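Local coordinates for uncharacterized protein (Klebsiella pneumoniae, PDB 2A2L) that is of unknown function but belongs to the HbpS-like family, named for a haem-degrading protein, and forms an assembly of eight chains, at residues 15-20 with 37-42; 108-111 with 116-119. All coordinates share one frame; numbering follows the deposited sequence.

Interaction 1 of 2, residues 15-20 with 37-42; sequences AAAQQM and FSVVDR
Ala17 and Met20, one turn apart on helix 14-30, rest on Phe37 and Val39, which point to the same side of strand 36-41. The methyl of Ala17 sits over the branch of Val39, with CB of Ala17 3.9 Å from CG2 of Val39 and nearly as close to its CB. With CG1 of Val39 anti to the backbone N (chi1 -176°), CG2 lies beside that N and is the branch of Val39 nearest Ala17. Phe37 carries its CG anti to the backbone N as well (chi1 -178°), which brings the ring to the C-terminal end of 15-20. There CE2 of Phe37 lies 3.7 Å from C of Met20, and CZ of Phe37 is 3.9 Å from CB of Met20. The oxygen of Met20 stands over one face of the ring, whereas O of Ala17 lies in the ring plane at its edge, 4.0 Å from CE2 of Phe37. The rest of the Met20 side chain packs among Ile12, Val120 and residues of helix 127-143. Helix and strand run nearly antiparallel, 163° between directions: a helix packed on one face of an antiparallel sheet in an alpha+beta fold, as in the HbpS-like family.

Interaction 2 of 2, residues 108-111 with 116-119; sequences LPVI and VIGA
A beta hairpin joins Val110 to Ile117 and Gly118, its strands 107-111 and 116-123 forming one margin of the chain's antiparallel sheet. Pro109 with Ala119 and Ile111 with Val116 are both non-hydrogen-bonded pairs, yet the register slips by one residue between them: a beta bulge, with the extra residue on the 116-119 side. Val110, alone between the pairs on its strand, serves both residues opposite. N of Val110 donates to O of Gly118 at 3.0 Å in an almost straight bond, although the donor stands above the carbonyl plane, 47° out of it. O of Val110 accepts N of Ile117 at 2.9 Å and also meets CA of Val116 in a CA-H...O contact of 3.5 Å. The helical-range psi of Ile117 (5°) and the positive phi of Gly118 carry the chain through the bulge.

Pro109, Ile111, Val116 and Ala119 share one face of the sheet. There CG2 of Val116 lies 4.1 Å from CG1 of Ile111 and only slightly farther from CB of Pro109, so one methyl spans two residues of the facing strand. Ala70 of helix 59-72 packs on Pro109 and Ala119. Val110 meets Ile117 at a slant, outside that group, and Ile12 and Phe141 touch both. CG1 of Ile117 is wedged between its own backbone N and carbonyl carbon (chi1 63°), a turn that brings it to 3.7 Å from CG1 of Val110. CG2 of Val110, the other branch, lies 3.9 Å from CA of Ala119. At the far end of the segments the methyl CB of Ala119 presses against O of Leu108, 3.2 Å away.

From the N terminus, interaction 1 closes first: the chain runs on from 15-20 through the rest of helix 14-30 and a short connection, then returns along the helix, nearly antiparallel to it, as strand 36-41. Interaction 2 comes later and closes the short loop between 108-111 and 116-119, so the two loops follow in series and neither nests in nor crosses the other. Their centres lie 10 Å apart, and strands 36-41 and 116-123 are sheet neighbours, with a probable hydrogen bond from Val40 N to Ala119 O of 2.9 Å. Arg42 also packs on Ile117 and Val116. Together they connect helix 14-30, through the inner strands, to the sheet's outermost strand 107-111.

Interaction 1 of 2, residues 15-20 with 37-42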
ATOM      1  N   ALA A  15       1.282  -2.393 -32.398  1.00 32.15           N
ATOM      2  CA  ALA A  15       1.724  -3.121 -33.580  1.00 32.04           C
ATOM      3  C   ALA A  15       3.107  -3.733 -33.374  1.00 31.94           C
ATOM      4  O   ALA A  15       3.258  -4.953 -33.416  1.00 31.96           O
ATOM      5  CB  ALA A  15       1.726  -2.193 -34.784  1.00 32.01           C
ATOM      6  N   ALA A  16       4.093  -2.866 -33.131  1.00 31.80           N
ATOM      7  CA  ALA A  16       5.494  -3.236 -32.885  1.00 31.65           C
ATOM      8  C   ALA A  16       5.693  -4.129 -31.657  1.00 31.57           C
ATOM      9  O   ALA A  16       6.433  -5.108 -31.714  1.00 31.58           O
ATOM     10  CB  ALA A  16       6.330  -1.981 -32.743  1.00 31.63           C
ATOM     11  N   ALA A  17       5.027  -3.778 -30.556  1.00 31.44           N
ATOM     12  CA  ALA A  17       4.952  -4.617 -29.353  1.00 31.32           C
ATOM     13  C   ALA A  17       4.527  -6.029 -29.690  1.00 31.26           C
ATOM     14  O   ALA A  17       5.147  -6.993 -29.238  1.00 31.31           O
ATOM     15  CB  ALA A  17       3.998  -4.012 -28.328  1.00 31.25           C
ATOM     16  N   GLN A  18       3.468  -6.151 -30.481  1.00 31.19           N
ATOM     17  CA  GLN A  18       2.895  -7.450 -30.807  1.00 31.13           C
ATOM     18  C   GLN A  18       3.869  -8.335 -31.570  1.00 31.11           C
ATOM     19  O   GLN A  18       3.939  -9.535 -31.331  1.00 31.16           O
ATOM     20  CB  GLN A  18       1.633  -7.267 -31.623  1.00 31.07           C
ATOM     21  CG  GLN A  18       0.401  -7.175 -30.793  1.00 30.97           C
ATOM     22  CD  GLN A  18      -0.749  -6.632 -31.593  1.00 20.97           C
ATOM     23  OE1 GLN A  18      -0.554  -6.036 -32.651  1.00 33.27           O
ATOM     24  NE2 GLN A  18      -1.958  -6.825 -31.097  1.00 11.24           N
ATOM     25  N   GLN A  19       4.623  -7.720 -32.471  1.00 31.10           N
ATOM     26  CA  GLN A  19       5.582  -8.417 -33.299  1.00 31.10           C
ATOM     27  C   GLN A  19       6.781  -8.906 -32.499  1.00 31.07           C
ATOM     28  O   GLN A  19       7.178 -10.060 -32.645  1.00 31.10           O
ATOM     29  CB  GLN A  19       6.030  -7.524 -34.456  1.00 31.08           C
ATOM     30  CG  GLN A  19       4.905  -7.110 -35.403  1.00 31.17           C
ATOM     31  CD  GLN A  19       4.106  -8.293 -35.987  1.00 46.87           C
ATOM     32  OE1 GLN A  19       4.632  -9.117 -36.752  1.00 43.52           O
ATOM     33  NE2 GLN A  19       2.828  -8.370 -35.627  1.00 43.62           N
ATOM     34  N   MET A  20       7.346  -8.045 -31.647  1.00 31.07           N
ATOM     35  CA  MET A  20       8.420  -8.457 -30.709  1.00 31.02           C
ATOM     36  C   MET A  20       8.002  -9.504 -29.677  1.00 31.08           C
ATOM     37  O   MET A  20       8.841 -10.232 -29.157  1.00 31.09           O
ATOM     38  CB  MET A  20       9.027  -7.272 -29.971  1.00 31.03           C
ATOM     39  CG  MET A  20       9.211  -6.006 -30.783  1.00 31.06           C
ATOM     40  SD  MET A  20       9.316  -4.581 -29.675  1.00 30.62           S
ATOM     41  CE  MET A  20      11.026  -4.540 -29.508  1.00  3.13           C
ATOM     42  N   PHE A  37       6.874 -11.514 -21.229  1.00 24.75           N
ATOM     43  CA  PHE A  37       7.367 -10.380 -22.026  1.00 24.44           C
ATOM     44  C   PHE A  37       6.474  -9.182 -21.800  1.00 24.29           C
ATOM     45  O   PHE A  37       5.238  -9.297 -21.808  1.00 24.21           O
ATOM     46  CB  PHE A  37       7.364 -10.706 -23.523  1.00 24.47           C
ATOM     47  CG  PHE A  37       7.910  -9.592 -24.414  1.00 24.41           C
ATOM     48  CD1 PHE A  37       9.230  -9.122 -24.254  1.00 23.86           C
ATOM     49  CD2 PHE A  37       7.118  -9.047 -25.438  1.00 21.78           C
ATOM     50  CE1 PHE A  37       9.758  -8.103 -25.078  1.00 10.53           C
ATOM     51  CE2 PHE A  37       7.623  -8.026 -26.294  1.00 10.47           C
ATOM     52  CZ  PHE A  37       8.951  -7.555 -26.117  1.00 17.84           C
ATOM     53  N   SER A  38       7.099  -8.029 -21.598  1.00 24.03           N
ATOM     54  CA  SER A  38       6.343  -6.789 -21.450  1.00 23.78           C
ATOM     55  C   SER A  38       6.927  -5.716 -22.318  1.00 23.64           C
ATOM     56  O   SER A  38       8.110  -5.768 -22.613  1.00 23.58           O
ATOM     57  CB  SER A  38       6.293  -6.352 -20.007  1.00 23.74           C
ATOM     58  OG  SER A  38       5.822  -7.419 -19.218  1.00 23.69           O
ATOM     59  N   VAL A  39       6.073  -4.785 -22.756  1.00 23.45           N
ATOM     60  CA  VAL A  39       6.481  -3.575 -23.468  1.00 23.29           C
ATOM     61  C   VAL A  39       5.690  -2.415 -22.923  1.00 23.23           C
ATOM     62  O   VAL A  39       4.472  -2.485 -22.816  1.00 23.22           O
ATOM     63  CB  VAL A  39       6.196  -3.607 -25.015  1.00 23.33           C
ATOM     64  CG1 VAL A  39       6.761  -2.323 -25.691  1.00 23.20           C
ATOM     65  CG2 VAL A  39       6.791  -4.829 -25.679  1.00 23.12           C
ATOM     66  N   VAL A  40       6.389  -1.336 -22.595  1.00 23.15           N
ATOM     67  CA  VAL A  40       5.735  -0.091 -22.203  1.00 23.04           C
ATOM     68  C   VAL A  40       5.918   0.936 -23.309  1.00 23.03           C
ATOM     69  O   VAL A  40       6.929   0.919 -24.027  1.00 22.94           O
ATOM     70  CB  VAL A  40       6.280   0.442 -20.852  1.00 23.11           C
ATOM     71  CG1 VAL A  40       5.879  -0.520 -19.703  1.00 22.99           C
ATOM     72  CG2 VAL A  40       7.815   0.623 -20.897  1.00 23.03           C
ATOM     73  N   ASP A  41       4.937   1.821 -23.464  1.00 22.94           N
ATOM     74  CA  ASP A  41       5.123   2.958 -24.368  1.00 22.88           C
ATOM     75  C   ASP A  41       6.053   4.050 -23.792  1.00 22.82           C
ATOM     76  O   ASP A  41       6.630   3.880 -22.702  1.00 22.76           O
ATOM     77  CB  ASP A  41       3.778   3.506 -24.851  1.00 22.87           C
ATOM     78  CG  ASP A  41       3.019   4.291 -23.788  1.00 22.94           C
ATOM     79  OD1 ASP A  41       3.638   4.783 -22.820  1.00 33.87           O
ATOM     80  OD2 ASP A  41       1.789   4.467 -23.962  1.00 23.71           O
ATOM     81  N   ARG A  42       6.180   5.156 -24.528  1.00 22.72           N
ATOM     82  CA  ARG A  42       7.160   6.233 -24.257  1.00 22.63           C
ATOM     83  C   ARG A  42       7.024   6.942 -22.886  1.00 22.58           C
ATOM     84  O   ARG A  42       8.001   7.480 -22.333  1.00 22.50           O
ATOM     85  CB  ARG A  42       7.058   7.254 -25.391  1.00 22.64           C
ATOM     86  CG  ARG A  42       7.926   8.486 -25.293  1.00 22.67           C
ATOM     87  CD  ARG A  42       7.189   9.663 -24.671  1.00 23.33           C
ATOM     88  NE  ARG A  42       8.121  10.501 -23.928  1.00 13.72           N
ATOM     89  CZ  ARG A  42       9.387  10.674 -24.277  1.00 22.43           C
ATOM     90  NH1 ARG A  42       9.869  10.090 -25.359  1.00 21.36           N
ATOM     91  NH2 ARG A  42      10.181  11.440 -23.540  1.00 60.60           N
TER

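Interaction 2 of 2, residues 108-111 with 116-119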
ATOM      1  N   LEU A 108      15.215  -3.642 -21.406  1.00 24.01           N
ATOM      2  CA  LEU A 108      15.959  -2.767 -22.323  1.00 24.28           C
ATOM      3  C   LEU A 108      15.089  -1.607 -22.805  1.00 24.42           C
ATOM      4  O   LEU A 108      13.915  -1.798 -23.072  1.00 24.43           O
ATOM      5  CB  LEU A 108      16.515  -3.565 -23.515  1.00 24.17           C
ATOM      6  CG  LEU A 108      17.697  -4.487 -23.197  1.00 24.29           C
ATOM      7  CD1 LEU A 108      18.033  -5.381 -24.354  1.00 11.97           C
ATOM      8  CD2 LEU A 108      18.940  -3.701 -22.762  1.00 28.78           C
ATOM      9  N   PRO A 109      15.654  -0.393 -22.886  1.00 24.67           N
ATOM     10  CA  PRO A 109      14.984   0.684 -23.616  1.00 24.86           C
ATOM     11  C   PRO A 109      15.003   0.460 -25.133  1.00 25.10           C
ATOM     12  O   PRO A 109      15.924  -0.162 -25.662  1.00 25.11           O
ATOM     13  CB  PRO A 109      15.815   1.909 -23.243  1.00 24.85           C
ATOM     14  CG  PRO A 109      17.163   1.350 -22.996  1.00 24.77           C
ATOM     15  CD  PRO A 109      16.913   0.067 -22.283  1.00 24.62           C
ATOM     16  N   VAL A 110      13.972   0.945 -25.815  1.00 25.40           N
ATOM     17  CA  VAL A 110      13.897   0.858 -27.269  1.00 25.70           C
ATOM     18  C   VAL A 110      14.304   2.210 -27.842  1.00 25.89           C
ATOM     19  O   VAL A 110      13.653   3.216 -27.560  1.00 25.92           O
ATOM     20  CB  VAL A 110      12.456   0.524 -27.745  1.00 25.69           C
ATOM     21  CG1 VAL A 110      12.400   0.435 -29.266  1.00 25.78           C
ATOM     22  CG2 VAL A 110      11.958  -0.765 -27.122  1.00 25.58           C
ATOM     23  N   ILE A 111      15.373   2.228 -28.628  1.00 26.17           N
ATOM     24  CA  ILE A 111      15.950   3.480 -29.117  1.00 26.49           C
ATOM     25  C   ILE A 111      15.707   3.678 -30.616  1.00 26.71           C
ATOM     26  O   ILE A 111      16.246   2.950 -31.461  1.00 26.80           O
ATOM     27  CB  ILE A 111      17.463   3.561 -28.829  1.00 26.44           C
ATOM     28  CG1 ILE A 111      17.721   3.611 -27.321  1.00 26.46           C
ATOM     29  CG2 ILE A 111      18.110   4.732 -29.569  1.00 26.46           C
ATOM     30  CD1 ILE A 111      18.831   2.684 -26.890  1.00 27.24           C
ATOM     31  N   VAL A 116      14.381   7.532 -26.801  1.00 27.59           N
ATOM     32  CA  VAL A 116      13.827   6.367 -26.116  1.00 27.44           C
ATOM     33  C   VAL A 116      12.308   6.373 -26.266  1.00 27.38           C
ATOM     34  O   VAL A 116      11.611   7.223 -25.719  1.00 27.38           O
ATOM     35  CB  VAL A 116      14.277   6.348 -24.631  1.00 27.47           C
ATOM     36  CG1 VAL A 116      13.397   5.451 -23.761  1.00 27.38           C
ATOM     37  CG2 VAL A 116      15.726   5.938 -24.535  1.00 27.35           C
ATOM     38  N   ILE A 117      11.791   5.431 -27.032  1.00 27.29           N
ATOM     39  CA  ILE A 117      10.392   5.496 -27.433  1.00 27.21           C
ATOM     40  C   ILE A 117       9.495   4.599 -26.569  1.00 27.17           C
ATOM     41  O   ILE A 117       8.284   4.467 -26.812  1.00 27.17           O
ATOM     42  CB  ILE A 117      10.219   5.183 -28.945  1.00 27.22           C
ATOM     43  CG1 ILE A 117      10.651   3.752 -29.268  1.00 27.13           C
ATOM     44  CG2 ILE A 117      11.009   6.172 -29.793  1.00 27.17           C
ATOM     45  CD1 ILE A 117      10.172   3.282 -30.608  1.00 23.19           C
ATOM     46  N   GLY A 118      10.103   3.998 -25.551  1.00 27.09           N
ATOM     47  CA  GLY A 118       9.490   2.904 -24.822  1.00 27.01           C
ATOM     48  C   GLY A 118      10.561   1.999 -24.268  1.00 26.97           C
ATOM     49  O   GLY A 118      11.743   2.354 -24.291  1.00 26.95           O
ATOM     50  N   ALA A 119      10.148   0.836 -23.765  1.00 26.93           N
ATOM     51  CA  ALA A 119      11.080  -0.197 -23.332  1.00 26.89           C
ATOM     52  C   ALA A 119      10.448  -1.576 -23.282  1.00 26.88           C
ATOM     53  O   ALA A 119       9.222  -1.711 -23.304  1.00 26.90           O
ATOM     54  CB  ALA A 119      11.629   0.140 -21.983  1.00 26.91           C
TER